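Local coordinates for protein lysine/ornithine decarboxylase (Vibrio vulnificus, PDB 2PLJ) that catalyses the pyridoxal phosphate-dependent decarboxylation of lysine and ornithine, the latter giving putrescine, at residues 69-81 against 267-279. Numbering follows the deposited sequence.
Sequences YRALKNALPNVTL and IDQFCAPINEALS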
ATOM      1  N   TYR A  69      -3.535 -19.949 -18.195  1.00 12.39           N
ATOM      2  CA  TYR A  69      -2.254 -20.386 -18.776  1.00 12.43           C
ATOM      3  C   TYR A  69      -2.490 -21.095 -20.118  1.00 13.43           C
ATOM      4  O   TYR A  69      -1.842 -20.786 -21.127  1.00 12.93           O
ATOM      5  CB  TYR A  69      -1.518 -21.328 -17.829  1.00 13.36           C
ATOM      6  CG  TYR A  69      -0.207 -21.811 -18.404  1.00 12.89           C
ATOM      7  CD1 TYR A  69       0.939 -21.025 -18.315  1.00 14.54           C
ATOM      8  CD2 TYR A  69      -0.111 -23.066 -19.015  1.00 15.48           C
ATOM      9  CE1 TYR A  69       2.159 -21.463 -18.877  1.00 16.44           C
ATOM     10  CE2 TYR A  69       1.116 -23.511 -19.567  1.00 16.34           C
ATOM     11  CZ  TYR A  69       2.230 -22.705 -19.479  1.00 15.18           C
ATOM     12  OH  TYR A  69       3.433 -23.144 -20.022  1.00 14.62           O
ATOM     13  N   ARG A  70      -3.432 -22.033 -20.121  1.00 12.57           N
ATOM     14  CA  ARG A  70      -3.735 -22.810 -21.334  1.00 12.40           C
ATOM     15  C   ARG A  70      -4.241 -21.927 -22.470  1.00 12.95           C
ATOM     16  O   ARG A  70      -3.849 -22.119 -23.612  1.00 13.47           O
ATOM     17  CB  ARG A  70      -4.726 -23.907 -21.002  1.00 12.05           C
ATOM     18  CG  ARG A  70      -4.110 -24.936 -20.056  1.00 11.70           C
ATOM     19  CD  ARG A  70      -5.159 -26.005 -19.660  1.00 14.59           C
ATOM     20  NE  ARG A  70      -4.626 -26.908 -18.632  1.00 14.70           N
ATOM     21  CZ  ARG A  70      -5.332 -27.862 -18.028  1.00 19.25           C
ATOM     22  NH1 ARG A  70      -6.614 -28.065 -18.339  1.00 19.54           N
ATOM     23  NH2 ARG A  70      -4.753 -28.637 -17.121  1.00 19.23           N
ATOM     24  N   ALA A  71      -5.086 -20.947 -22.135  1.00 12.86           N
ATOM     25  CA  ALA A  71      -5.632 -20.019 -23.133  1.00 13.32           C
ATOM     26  C   ALA A  71      -4.513 -19.188 -23.764  1.00 13.27           C
ATOM     27  O   ALA A  71      -4.487 -19.000 -24.987  1.00 13.90           O
ATOM     28  CB  ALA A  71      -6.695 -19.135 -22.529  1.00 13.80           C
ATOM     29  N   LEU A  72      -3.574 -18.707 -22.936  1.00 12.83           N
ATOM     30  CA  LEU A  72      -2.454 -17.916 -23.460  1.00 13.53           C
ATOM     31  C   LEU A  72      -1.501 -18.765 -24.324  1.00 13.72           C
ATOM     32  O   LEU A  72      -1.065 -18.310 -25.399  1.00 13.30           O
ATOM     33  CB  LEU A  72      -1.696 -17.213 -22.332  1.00 13.77           C
ATOM     34  CG  LEU A  72      -0.627 -16.206 -22.817  1.00 15.23           C
ATOM     35  CD1 LEU A  72      -1.197 -15.129 -23.738  1.00 15.26           C
ATOM     36  CD2 LEU A  72       0.011 -15.559 -21.609  1.00 16.47           C
ATOM     37  N   LYS A  73      -1.175 -19.971 -23.840  1.00 14.05           N
ATOM     38  CA  LYS A  73      -0.363 -20.934 -24.603  1.00 14.35           C
ATOM     39  C   LYS A  73      -0.987 -21.173 -25.977  1.00 14.74           C
ATOM     40  O   LYS A  73      -0.285 -21.170 -27.011  1.00 14.69           O
ATOM     41  CB  LYS A  73      -0.236 -22.246 -23.822  1.00 15.10           C
ATOM     42  CG  LYS A  73       0.765 -23.203 -24.425  1.00 18.14           C
ATOM     43  CD  LYS A  73       0.890 -24.469 -23.587  1.00 23.38           C
ATOM     44  CE  LYS A  73       1.976 -25.374 -24.161  1.00 25.62           C
ATOM     45  NZ  LYS A  73       2.023 -26.651 -23.392  1.00 30.68           N
ATOM     46  N   ASN A  74      -2.305 -21.328 -26.018  1.00 14.33           N
ATOM     47  CA  ASN A  74      -2.964 -21.569 -27.291  1.00 16.47           C
ATOM     48  C   ASN A  74      -2.983 -20.333 -28.200  1.00 16.06           C
ATOM     49  O   ASN A  74      -2.927 -20.454 -29.435  1.00 16.41           O
ATOM     50  CB  ASN A  74      -4.358 -22.178 -27.093  1.00 17.35           C
ATOM     51  CG  ASN A  74      -4.747 -23.077 -28.262  1.00 20.47           C
ATOM     52  OD1 ASN A  74      -5.173 -22.597 -29.316  1.00 22.43           O
ATOM     53  ND2 ASN A  74      -4.522 -24.386 -28.109  1.00 24.90           N
ATOM     54  N   ALA A  75      -3.028 -19.152 -27.584  1.00 15.58           N
ATOM     55  CA  ALA A  75      -3.020 -17.862 -28.293  1.00 15.84           C
ATOM     56  C   ALA A  75      -1.618 -17.498 -28.830  1.00 15.86           C
ATOM     57  O   ALA A  75      -1.485 -16.793 -29.848  1.00 16.45           O
ATOM     58  CB  ALA A  75      -3.542 -16.745 -27.378  1.00 15.43           C
ATOM     59  N   LEU A  76      -0.584 -18.006 -28.170  1.00 16.34           N
ATOM     60  CA  LEU A  76       0.799 -17.632 -28.472  1.00 17.05           C
ATOM     61  C   LEU A  76       1.628 -18.889 -28.570  1.00 17.73           C
ATOM     62  O   LEU A  76       2.429 -19.202 -27.666  1.00 17.83           O
ATOM     63  CB  LEU A  76       1.389 -16.725 -27.382  1.00 18.02           C
ATOM     64  CG  LEU A  76       1.222 -15.231 -27.310  1.00 19.60           C
ATOM     65  CD1 LEU A  76       1.905 -14.792 -25.993  1.00 16.77           C
ATOM     66  CD2 LEU A  76       1.811 -14.490 -28.535  1.00 17.12           C
ATOM     67  N   PRO A  77       1.424 -19.636 -29.661  1.00 17.71           N
ATOM     68  CA  PRO A  77       2.124 -20.883 -29.788  1.00 18.29           C
ATOM     69  C   PRO A  77       3.598 -20.590 -30.028  1.00 18.26           C
ATOM     70  O   PRO A  77       3.938 -19.528 -30.556  1.00 20.00           O
ATOM     71  CB  PRO A  77       1.464 -21.541 -31.007  1.00 18.22           C
ATOM     72  CG  PRO A  77       0.931 -20.419 -31.811  1.00 17.56           C
ATOM     73  CD  PRO A  77       0.512 -19.376 -30.791  1.00 16.93           C
ATOM     74  N   ASN A  78       4.442 -21.509 -29.599  1.00 18.88           N
ATOM     75  CA  ASN A  78       5.889 -21.377 -29.778  1.00 18.72           C
ATOM     76  C   ASN A  78       6.484 -20.192 -29.026  1.00 17.70           C
ATOM     77  O   ASN A  78       7.434 -19.578 -29.495  1.00 18.77           O
ATOM     78  CB  ASN A  78       6.250 -21.285 -31.272  1.00 19.74           C
ATOM     79  CG  ASN A  78       5.790 -22.490 -32.028  1.00 23.59           C
ATOM     80  OD1 ASN A  78       5.002 -22.381 -32.967  1.00 28.87           O
ATOM     81  ND2 ASN A  78       6.234 -23.670 -31.588  1.00 28.76           N
ATOM     82  N   VAL A  79       5.876 -19.834 -27.901  1.00 15.65           N
ATOM     83  CA  VAL A  79       6.439 -18.831 -26.992  1.00 14.56           C
ATOM     84  C   VAL A  79       6.481 -19.450 -25.589  1.00 14.18           C
ATOM     85  O   VAL A  79       5.461 -19.960 -25.099  1.00 15.26           O
ATOM     86  CB  VAL A  79       5.569 -17.528 -26.976  1.00 13.78           C
ATOM     87  CG1 VAL A  79       6.024 -16.549 -25.888  1.00 15.24           C
ATOM     88  CG2 VAL A  79       5.544 -16.897 -28.388  1.00 14.08           C
ATOM     89  N   THR A  80       7.655 -19.438 -24.970  1.00 13.24           N
ATOM     90  CA  THR A  80       7.827 -19.977 -23.624  1.00 12.64           C
ATOM     91  C   THR A  80       7.259 -18.926 -22.657  1.00 13.30           C
ATOM     92  O   THR A  80       7.715 -17.769 -22.647  1.00 13.24           O
ATOM     93  CB  THR A  80       9.306 -20.296 -23.319  1.00 13.46           C
ATOM     94  OG1 THR A  80       9.781 -21.261 -24.283  1.00 13.36           O
ATOM     95  CG2 THR A  80       9.462 -20.893 -21.896  1.00 14.18           C
ATOM     96  N   LEU A  81       6.280 -19.356 -21.855  1.00 12.18           N
ATOM     97  CA  LEU A  81       5.609 -18.431 -20.941  1.00 12.85           C
ATOM     98  C   LEU A  81       6.223 -18.470 -19.546  1.00 14.07           C
ATOM     99  O   LEU A  81       6.140 -19.487 -18.834  1.00 14.55           O
ATOM    100  CB  LEU A  81       4.108 -18.747 -20.877  1.00 12.66           C
ATOM    101  CG  LEU A  81       3.378 -18.764 -22.227  1.00 12.85           C
ATOM    102  CD1 LEU A  81       1.905 -19.198 -22.065  1.00 15.91           C
ATOM    103  CD2 LEU A  81       3.513 -17.404 -22.940  1.00 13.69           C
ATOM    104  N   ILE A 267      -8.143 -13.179 -26.145  1.00 18.11           N
ATOM    105  CA  ILE A 267      -6.686 -13.393 -26.182  1.00 17.84           C
ATOM    106  C   ILE A 267      -6.180 -13.902 -27.562  1.00 17.88           C
ATOM    107  O   ILE A 267      -5.104 -13.484 -27.999  1.00 16.83           O
ATOM    108  CB  ILE A 267      -6.167 -14.239 -24.984  1.00 17.82           C
ATOM    109  CG1 ILE A 267      -4.644 -14.119 -24.857  1.00 18.43           C
ATOM    110  CG2 ILE A 267      -6.651 -15.719 -25.072  1.00 18.19           C
ATOM    111  CD1 ILE A 267      -4.140 -12.686 -24.638  1.00 20.04           C
ATOM    112  N   ASP A 268      -6.937 -14.794 -28.218  1.00 17.61           N
ATOM    113  CA  ASP A 268      -6.532 -15.280 -29.576  1.00 18.64           C
ATOM    114  C   ASP A 268      -6.415 -14.147 -30.574  1.00 18.42           C
ATOM    115  O   ASP A 268      -5.423 -14.059 -31.318  1.00 19.05           O
ATOM    116  CB  ASP A 268      -7.467 -16.333 -30.172  1.00 19.48           C
ATOM    117  CG  ASP A 268      -7.563 -17.569 -29.338  0.50 20.29           C
ATOM    118  OD1 ASP A 268      -6.602 -17.856 -28.602  0.50 20.99           O
ATOM    119  OD2 ASP A 268      -8.600 -18.262 -29.449  0.50 22.29           O
ATOM    120  N   GLN A 269      -7.435 -13.291 -30.591  1.00 18.57           N
ATOM    121  CA  GLN A 269      -7.487 -12.153 -31.513  1.00 19.09           C
ATOM    122  C   GLN A 269      -6.390 -11.145 -31.185  1.00 18.57           C
ATOM    123  O   GLN A 269      -5.733 -10.613 -32.105  1.00 17.53           O
ATOM    124  CB  GLN A 269      -8.850 -11.481 -31.463  1.00 19.79           C
ATOM    125  CG  GLN A 269      -9.953 -12.310 -32.071  1.00 23.11           C
ATOM    126  CD  GLN A 269     -11.312 -11.772 -31.693  1.00 28.60           C
ATOM    127  OE1 GLN A 269     -11.499 -10.553 -31.541  1.00 30.29           O
ATOM    128  NE2 GLN A 269     -12.272 -12.678 -31.518  1.00 28.99           N
ATOM    129  N   PHE A 270      -6.193 -10.918 -29.881  1.00 17.60           N
ATOM    130  CA  PHE A 270      -5.121 -10.056 -29.390  1.00 16.48           C
ATOM    131  C   PHE A 270      -3.773 -10.512 -29.888  1.00 16.58           C
ATOM    132  O   PHE A 270      -3.001  -9.690 -30.386  1.00 17.04           O
ATOM    133  CB  PHE A 270      -5.120 -10.010 -27.860  1.00 17.39           C
ATOM    134  CG  PHE A 270      -4.230  -8.956 -27.296  1.00 16.33           C
ATOM    135  CD1 PHE A 270      -4.731  -7.667 -27.049  1.00 18.51           C
ATOM    136  CD2 PHE A 270      -2.902  -9.255 -26.963  1.00 17.36           C
ATOM    137  CE1 PHE A 270      -3.928  -6.680 -26.486  1.00 19.07           C
ATOM    138  CE2 PHE A 270      -2.080  -8.293 -26.389  1.00 17.51           C
ATOM    139  CZ  PHE A 270      -2.582  -7.001 -26.130  1.00 17.96           C
ATOM    140  N   CYS A 271      -3.508 -11.818 -29.809  1.00 15.86           N
ATOM    141  CA  CYS A 271      -2.170 -12.345 -30.131  1.00 16.08           C
ATOM    142  C   CYS A 271      -1.918 -12.595 -31.622  1.00 15.12           C
ATOM    143  O   CYS A 271      -0.774 -12.796 -32.011  1.00 14.60           O
ATOM    144  CB  CYS A 271      -1.873 -13.599 -29.315  1.00 16.98           C
ATOM    145  SG  CYS A 271      -1.749 -13.220 -27.532  1.00 18.73           S
ATOM    146  N   ALA A 272      -2.991 -12.653 -32.407  1.00 15.55           N
ATOM    147  CA  ALA A 272      -2.907 -12.863 -33.869  1.00 16.26           C
ATOM    148  C   ALA A 272      -1.828 -11.982 -34.545  1.00 16.79           C
ATOM    149  O   ALA A 272      -0.913 -12.526 -35.195  1.00 17.58           O
ATOM    150  CB  ALA A 272      -4.308 -12.692 -34.530  1.00 16.22           C
ATOM    151  N   PRO A 273      -1.914 -10.629 -34.403  1.00 17.77           N
ATOM    152  CA  PRO A 273      -0.877  -9.769 -35.029  1.00 17.36           C
ATOM    153  C   PRO A 273       0.497  -9.942 -34.412  1.00 16.80           C
ATOM    154  O   PRO A 273       1.504  -9.753 -35.095  1.00 15.60           O
ATOM    155  CB  PRO A 273      -1.382  -8.330 -34.803  1.00 17.71           C
ATOM    156  CG  PRO A 273      -2.483  -8.412 -33.833  1.00 18.99           C
ATOM    157  CD  PRO A 273      -2.968  -9.834 -33.740  1.00 18.15           C
ATOM    158  N   ILE A 274       0.532 -10.317 -33.132  1.00 15.89           N
ATOM    159  CA  ILE A 274       1.790 -10.627 -32.449  1.00 15.85           C
ATOM    160  C   ILE A 274       2.452 -11.838 -33.124  1.00 14.63           C
ATOM    161  O   ILE A 274       3.627 -11.775 -33.543  1.00 14.55           O
ATOM    162  CB  ILE A 274       1.568 -10.903 -30.929  1.00 15.42           C
ATOM    163  CG1 ILE A 274       0.857  -9.699 -30.258  1.00 16.40           C
ATOM    164  CG2 ILE A 274       2.902 -11.192 -30.275  1.00 16.57           C
ATOM    165  CD1 ILE A 274       0.671  -9.832 -28.746  1.00 17.65           C
ATOM    166  N   ASN A 275       1.700 -12.932 -33.244  1.00 14.57           N
ATOM    167  CA  ASN A 275       2.180 -14.122 -33.930  1.00 14.81           C
ATOM    168  C   ASN A 275       2.712 -13.829 -35.337  1.00 14.43           C
ATOM    169  O   ASN A 275       3.722 -14.395 -35.755  1.00 15.13           O
ATOM    170  CB  ASN A 275       1.071 -15.184 -34.000  1.00 15.74           C
ATOM    171  CG  ASN A 275       0.741 -15.766 -32.623  1.00 16.05           C
ATOM    172  OD1 ASN A 275      -0.404 -16.169 -32.358  1.00 19.37           O
ATOM    173  ND2 ASN A 275       1.740 -15.806 -31.746  1.00 15.51           N
ATOM    174  N   GLU A 276       2.028 -12.940 -36.049  1.00 14.56           N
ATOM    175  CA  GLU A 276       2.455 -12.564 -37.402  1.00 16.04           C
ATOM    176  C   GLU A 276       3.793 -11.844 -37.401  1.00 15.00           C
ATOM    177  O   GLU A 276       4.656 -12.151 -38.224  1.00 15.34           O
ATOM    178  CB  GLU A 276       1.394 -11.701 -38.060  1.00 16.42           C
ATOM    179  CG  GLU A 276       0.101 -12.432 -38.310  1.00 21.66           C
ATOM    180  CD  GLU A 276      -0.993 -11.506 -38.830  1.00 27.38           C
ATOM    181  OE1 GLU A 276      -0.705 -10.689 -39.739  1.00 30.22           O
ATOM    182  OE2 GLU A 276      -2.132 -11.592 -38.308  1.00 32.29           O
ATOM    183  N   ALA A 277       3.957 -10.896 -36.478  1.00 15.09           N
ATOM    184  CA  ALA A 277       5.225 -10.159 -36.348  1.00 14.87           C
ATOM    185  C   ALA A 277       6.380 -11.101 -35.978  1.00 14.85           C
ATOM    186  O   ALA A 277       7.482 -11.000 -36.516  1.00 15.52           O
ATOM    187  CB  ALA A 277       5.091  -9.011 -35.359  1.00 14.90           C
ATOM    188  N   LEU A 278       6.092 -12.058 -35.099  1.00 14.89           N
ATOM    189  CA  LEU A 278       7.096 -13.010 -34.648  1.00 15.30           C
ATOM    190  C   LEU A 278       7.582 -13.909 -35.761  1.00 15.28           C
ATOM    191  O   LEU A 278       8.761 -14.303 -35.791  1.00 15.73           O
ATOM    192  CB  LEU A 278       6.515 -13.871 -33.509  1.00 14.16           C
ATOM    193  CG  LEU A 278       6.298 -13.140 -32.177  1.00 16.27           C
ATOM    194  CD1 LEU A 278       5.632 -14.076 -31.167  1.00 17.42           C
ATOM    195  CD2 LEU A 278       7.631 -12.629 -31.613  1.00 19.06           C
ATOM    196  N   SER A 279       6.667 -14.233 -36.665  1.00 15.58           N
ATOM    197  CA  SER A 279       6.953 -15.091 -37.819  1.00 16.05           C
ATOM    198  C   SER A 279       8.041 -14.510 -38.739  1.00 15.75           C
ATOM    199  O   SER A 279       8.651 -15.233 -39.550  1.00 16.43           O
ATOM    200  CB  SER A 279       5.665 -15.382 -38.590  1.00 16.37           C
ATOM    201  OG  SER A 279       5.397 -14.377 -39.552  1.00 17.06           O
TER
HETATM  202  O   HOH W   1      -6.688 -19.227 -26.502  1.00 22.93           O
HETATM  203  O   HOH W   2      -3.893 -16.499 -31.622  1.00 34.93           O
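The CB of A75 lies over the first turn of helix 267-278, 3.8 Å from I267 CG1 and 3.7 Å from I267 O. This methyl marks where the two helices come nearest: the axes of the short helical segments pass 8.9 Å apart at a shallow -34°, and the CA atoms of A75 and D268 lie 4.5 Å apart. I267 holds its CG1 branch anti to the backbone N (chi1 -165°), which carries it to the L72 side chain; the two cross at about a right angle, and both also touch F294. L76, the first residue to leave helical geometry, sets its CG 3.6 Å from the SG of C271, while its CD2 methyl meets CG2 of I274 and the amide end of N275. P77 CD packs across N275, and V79 CG2 meets L278 CD1 at 4.0 Å, V79 and L278 also resting on V287 of strand 286-289. The contact thus packs helix 62-75, which precedes strand 79-84, beside helix 267-278, which precedes strand 286-289; the two strands are neighbours in the β/α-barrel, and the type II turn L76-V79 leads into the first. Toward the polar margin, a water bridges the helices, donating to A75 O (3.0 Å) and D268 O. A second water donates to A71 O, which also accepts from A75 N, but its link to D268 OD1 is doubtful because that side chain has two conformers. Apolar contacts and a water bridge between backbone carbonyls therefore join these helices, and the small A75 side chain is consistent with their close approach.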